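Local atomic coordinates of 30kLP (Treponema pallidum, PDB entry 3K8G), a protein that alters membrane permeability at acidic pH as an outer-membrane-associated lipoprotein and might take part in ligand transport. Residues I100-S105 / K132-L137; C119-F122 / K126-R129. One frame throughout, in Å; residues are numbered along the deposited sequence.

Contact 1 (I100-S105 / K132-L137); sequences ITYYES and KMLSRL
L134 reaches from the helix 130-135 toward the strand 101-104 and meets it with a single methyl, CD1, an example of how one branched side chain can join a helix to a strand whose backbone lies well away. The closest CA atoms, those of I100 and L134, are 9.7 Å apart, and side chains bridge the distance. Y102 comes from the opposite direction, its ring approached obliquely by the leucine methyl at 3.4 Å from CE1 to L134 CD1; the phenol oxygen is almost as near, with Y102 OH 3.5 Å from L134 CD1. The helix packs here against antiparallel strands of the half-barrel, near one end of their order: L134 also touches S111 and P113 of the strand 108-114 and C119 of the strand 117-123. I100 contributes its CG2 methyl, 4.1 Å from L134 CD1, and the leucine methyl is therefore shared between Y102 of the strand and I100 just before it. The same CG2 lies in plane at the edge of the Y102 ring. In I100 this branch stands anti to the backbone N while CG1 lies beside it (chi1 -64°), which leaves CG2 to do the touching. Within 132-137, S135 OG donates to K132 O at 2.6 Å, with a C=O...donor angle of 134°, and R136 lays one guanidinium face over M133 CA.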
loop_
_atom_site.group_PDB
_atom_site.type_symbol
_atom_site.label_atom_id
_atom_site.label_comp_id
_atom_site.label_asym_id
_atom_site.label_seq_id
_atom_site.Cartn_x
_atom_site.Cartn_y
_atom_site.Cartn_z
ATOM N N ILE A 100 15.656 10.071 18.439
ATOM C CA ILE A 100 14.514 10.237 17.518
ATOM C C ILE A 100 13.265 10.896 18.130
ATOM O O ILE A 100 12.843 10.567 19.244
ATOM C CB ILE A 100 14.134 8.871 16.873
ATOM C CG1 ILE A 100 15.287 8.351 16.013
ATOM C CG2 ILE A 100 12.852 8.977 16.014
ATOM C CD1 ILE A 100 15.340 6.843 15.899
ATOM N N THR A 101 12.656 11.807 17.376
ATOM C CA THR A 101 11.388 12.390 17.790
ATOM C C THR A 101 10.199 11.645 17.168
ATOM O O THR A 101 10.245 11.284 15.994
ATOM C CB THR A 101 11.337 13.884 17.436
ATOM O OG1 THR A 101 12.572 14.494 17.838
ATOM C CG2 THR A 101 10.187 14.570 18.154
ATOM N N TYR A 102 9.145 11.436 17.962
ATOM C CA TYR A 102 7.894 10.835 17.478
ATOM C C TYR A 102 6.846 11.913 17.509
ATOM O O TYR A 102 6.761 12.641 18.500
ATOM C CB TYR A 102 7.376 9.730 18.433
ATOM C CG TYR A 102 8.237 8.504 18.600
ATOM C CD1 TYR A 102 9.537 8.460 18.119
ATOM C CD2 TYR A 102 7.756 7.399 19.292
ATOM C CE1 TYR A 102 10.331 7.344 18.300
ATOM C CE2 TYR A 102 8.541 6.269 19.472
ATOM C CZ TYR A 102 9.822 6.256 18.974
ATOM O OH TYR A 102 10.613 5.164 19.143
ATOM N N TYR A 103 6.023 11.986 16.468
ATOM C CA TYR A 103 4.838 12.844 16.465
ATOM C C TYR A 103 3.558 11.998 16.500
ATOM O O TYR A 103 3.406 11.016 15.738
ATOM C CB TYR A 103 4.876 13.780 15.261
ATOM C CG TYR A 103 6.168 14.595 15.179
ATOM C CD1 TYR A 103 6.295 15.801 15.873
ATOM C CD2 TYR A 103 7.257 14.150 14.427
ATOM C CE1 TYR A 103 7.467 16.555 15.810
ATOM C CE2 TYR A 103 8.442 14.899 14.353
ATOM C CZ TYR A 103 8.528 16.101 15.048
ATOM O OH TYR A 103 9.677 16.851 14.994
ATOM N N GLU A 104 2.654 12.344 17.410
ATOM C CA GLU A 104 1.427 11.573 17.605
ATOM C C GLU A 104 0.218 12.442 17.452
ATOM O O GLU A 104 0.217 13.599 17.903
ATOM C CB GLU A 104 1.402 10.915 19.005
ATOM C CG GLU A 104 2.632 10.012 19.285
ATOM C CD GLU A 104 2.427 9.039 20.453
ATOM O OE1 GLU A 104 1.909 9.459 21.514
ATOM O OE2 GLU A 104 2.798 7.857 20.300
ATOM N N SER A 105 -0.813 11.885 16.831
ATOM C CA SER A 105 -2.138 12.507 16.778
ATOM C C SER A 105 -3.206 11.433 17.039
ATOM O O SER A 105 -2.872 10.257 17.218
ATOM C CB SER A 105 -2.363 13.202 15.425
ATOM O OG SER A 105 -2.305 12.287 14.324
ATOM N N LYS A 132 8.065 0.223 18.372
ATOM C CA LYS A 132 8.137 -1.164 17.922
ATOM C C LYS A 132 8.430 -1.250 16.418
ATOM O O LYS A 132 9.257 -2.081 15.987
ATOM C CB LYS A 132 6.879 -1.952 18.306
ATOM C CG LYS A 132 6.943 -3.407 17.929
ATOM C CD LYS A 132 5.786 -4.209 18.577
ATOM C CE LYS A 132 5.980 -5.699 18.276
ATOM N NZ LYS A 132 4.697 -6.411 18.389
ATOM N N MET A 133 7.755 -0.408 15.631
ATOM C CA MET A 133 8.088 -0.311 14.192
ATOM C C MET A 133 9.533 0.100 13.970
ATOM O O MET A 133 10.247 -0.531 13.166
ATOM C CB MET A 133 7.193 0.666 13.486
ATOM C CG MET A 133 7.497 0.756 11.990
ATOM S SD MET A 133 6.176 1.658 11.163
ATOM C CE MET A 133 6.860 1.647 9.443
ATOM N N LEU A 134 9.971 1.131 14.695
ATOM C CA LEU A 134 11.361 1.601 14.580
ATOM C C LEU A 134 12.396 0.554 14.972
ATOM O O LEU A 134 13.486 0.538 14.407
ATOM C CB LEU A 134 11.595 2.917 15.350
ATOM C CG LEU A 134 10.822 4.107 14.793
ATOM C CD1 LEU A 134 11.067 5.348 15.649
ATOM C CD2 LEU A 134 11.162 4.391 13.306
ATOM N N SER A 135 12.061 -0.339 15.909
ATOM C CA SER A 135 12.995 -1.416 16.290
ATOM C C SER A 135 13.348 -2.346 15.088
ATOM O O SER A 135 14.396 -3.028 15.088
ATOM C CB SER A 135 12.443 -2.269 17.424
ATOM O OG SER A 135 11.412 -3.120 16.950
ATOM N N ARG A 136 12.468 -2.358 14.085
ATOM C CA ARG A 136 12.679 -3.160 12.884
ATOM C C ARG A 136 13.676 -2.507 11.906
ATOM O O ARG A 136 14.063 -3.112 10.911
ATOM C CB ARG A 136 11.345 -3.544 12.229
ATOM C CG ARG A 136 10.504 -4.507 13.156
ATOM C CD ARG A 136 9.327 -5.221 12.401
ATOM N NE ARG A 136 8.365 -4.226 11.951
ATOM C CZ ARG A 136 7.292 -3.851 12.664
ATOM N NH1 ARG A 136 7.062 -4.433 13.846
ATOM N NH2 ARG A 136 6.448 -2.923 12.173
ATOM N N LEU A 137 14.075 -1.276 12.191
ATOM C CA LEU A 137 15.244 -0.674 11.516
ATOM C C LEU A 137 16.525 -1.405 11.853
ATOM O O LEU A 137 17.469 -1.409 11.028
ATOM C CB LEU A 137 15.387 0.830 11.862
ATOM C CG LEU A 137 14.256 1.760 11.379
ATOM C CD1 LEU A 137 14.417 3.136 12.024
ATOM C CD2 LEU A 137 14.208 1.888 9.854
#

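Contact 2 (C119-F122 / K126-R129); sequences CVIF and KRER
The turn that leaves the strand 117-123 and runs into the helix 130-135 folds back over its own strand, and I121 is the side chain it closes on. I121 directs both of its methyl ends at the returning chain. CD1 lies 3.4 Å from E128 O, with R129 O a little farther off. I121 CG2 sits 3.8 Å from R127 CB, so the isoleucine meets backbone carbonyls as well as aliphatic carbon. R127 crosses I121 obliquely with the apolar part of its chain. Its CG is placed between the backbone N and the carbonyl carbon (chi1 72°), and from there the chain runs extended to NE, carrying CD past I121 CG2. R127 CD ends 4.1 Å from F122 C. The charged end is held by a salt bridge from NE to OD2 of D109 on the adjacent strand 108-114 and by a hydrogen bond from NH1 to E106 O. E128 brings its CB to 4.4 Å from I121 CD1, but its carboxylate is turned to R136, with which it forms a salt bridge. The loop ends at R129, the N-cap position of the helix, and its packing on the last residues of the strand it has just left is that of a strand-loop-helix unit at a sheet.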
loop_
_atom_site.group_PDB
_atom_site.type_symbol
_atom_site.label_atom_id
_atom_site.label_comp_id
_atom_site.label_asym_id
_atom_site.label_seq_id
_atom_site.Cartn_x
_atom_site.Cartn_y
_atom_site.Cartn_z
ATOM N N CYS A 119 8.387 7.093 8.649
ATOM C CA CYS A 119 7.516 5.985 9.086
ATOM C C CYS A 119 6.207 6.565 9.578
ATOM O O CYS A 119 6.209 7.504 10.369
ATOM C CB CYS A 119 8.173 5.191 10.236
ATOM S SG CYS A 119 9.760 4.425 9.771
ATOM N N VAL A 120 5.092 5.994 9.134
ATOM C CA VAL A 120 3.770 6.485 9.474
ATOM C C VAL A 120 2.957 5.272 9.857
ATOM O O VAL A 120 2.997 4.238 9.171
ATOM C CB VAL A 120 3.084 7.191 8.264
ATOM C CG1 VAL A 120 1.612 7.538 8.562
ATOM C CG2 VAL A 120 3.857 8.429 7.865
ATOM N N ILE A 121 2.256 5.380 10.980
ATOM C CA ILE A 121 1.350 4.335 11.372
ATOM C C ILE A 121 0.010 5.029 11.551
ATOM O O ILE A 121 -0.091 6.015 12.307
ATOM C CB ILE A 121 1.793 3.705 12.739
ATOM C CG1 ILE A 121 3.220 3.123 12.631
ATOM C CG2 ILE A 121 0.752 2.662 13.204
ATOM C CD1 ILE A 121 3.792 2.647 13.988
ATOM N N PHE A 122 -0.997 4.533 10.846
ATOM C CA PHE A 122 -2.318 5.145 10.838
ATOM C C PHE A 122 -3.355 4.105 11.223
ATOM O O PHE A 122 -3.335 2.984 10.708
ATOM C CB PHE A 122 -2.647 5.645 9.419
ATOM C CG PHE A 122 -4.087 5.995 9.246
ATOM C CD1 PHE A 122 -4.572 7.221 9.714
ATOM C CD2 PHE A 122 -4.974 5.073 8.690
ATOM C CE1 PHE A 122 -5.942 7.548 9.598
ATOM C CE2 PHE A 122 -6.342 5.392 8.568
ATOM C CZ PHE A 122 -6.820 6.614 9.023
ATOM N N LYS A 126 -5.602 0.273 18.464
ATOM C CA LYS A 126 -4.793 -0.947 18.549
ATOM C C LYS A 126 -3.602 -0.946 17.555
ATOM O O LYS A 126 -2.852 -1.914 17.456
ATOM C CB LYS A 126 -5.676 -2.150 18.248
ATOM C CG LYS A 126 -6.741 -2.472 19.301
ATOM C CD LYS A 126 -6.107 -3.344 20.360
ATOM C CE LYS A 126 -7.132 -4.143 21.143
ATOM N NZ LYS A 126 -6.410 -5.197 21.897
ATOM N N ARG A 127 -3.408 0.156 16.857
ATOM C CA ARG A 127 -2.256 0.270 15.942
ATOM C C ARG A 127 -0.906 0.136 16.676
ATOM O O ARG A 127 -0.771 0.456 17.867
ATOM C CB ARG A 127 -2.294 1.578 15.196
ATOM C CG ARG A 127 -1.969 2.831 16.021
ATOM C CD ARG A 127 -2.278 4.027 15.150
ATOM N NE ARG A 127 -1.943 5.310 15.798
ATOM C CZ ARG A 127 -2.793 6.070 16.471
ATOM N NH1 ARG A 127 -4.073 5.706 16.591
ATOM N NH2 ARG A 127 -2.357 7.223 16.997
ATOM N N GLU A 128 0.091 -0.318 15.932
ATOM C CA GLU A 128 1.391 -0.650 16.518
ATOM C C GLU A 128 2.011 0.607 17.108
ATOM O O GLU A 128 1.850 1.725 16.560
ATOM C CB GLU A 128 2.308 -1.221 15.422
ATOM C CG GLU A 128 3.692 -1.659 15.953
ATOM C CD GLU A 128 4.475 -2.434 14.936
ATOM O OE1 GLU A 128 4.855 -1.789 13.937
ATOM O OE2 GLU A 128 4.692 -3.658 15.147
ATOM N N ARG A 129 2.745 0.432 18.200
ATOM C CA ARG A 129 3.551 1.533 18.761
ATOM C C ARG A 129 4.723 1.862 17.827
ATOM O O ARG A 129 5.365 0.954 17.281
ATOM C CB ARG A 129 4.081 1.131 20.159
ATOM C CG ARG A 129 2.962 0.950 21.266
ATOM C CD ARG A 129 3.529 0.438 22.667
ATOM N NE ARG A 129 4.168 -0.857 22.533
ATOM C CZ ARG A 129 5.476 -1.078 22.353
ATOM N NH1 ARG A 129 6.369 -0.102 22.421
ATOM N NH2 ARG A 129 5.890 -2.305 22.126
#

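How the contacts relate
The two contacts show how a helix can be seated twice over: the connection before it and a residue within it are both packed on the same run of antiparallel strands. Their centres are about 9 Å apart, on the same side of the chain's centre, and along the chain the order is 100-105, 119-122, 126-129 and 132-137, so contact 2 falls between the halves of contact 1. The connection in contact 2 leads directly into the helix used by contact 1. They also touch directly, since M133 SD packs 3.6 Å from I121 CG1. Together they seat the inferred amphipathic region 130-137 on the half-barrel.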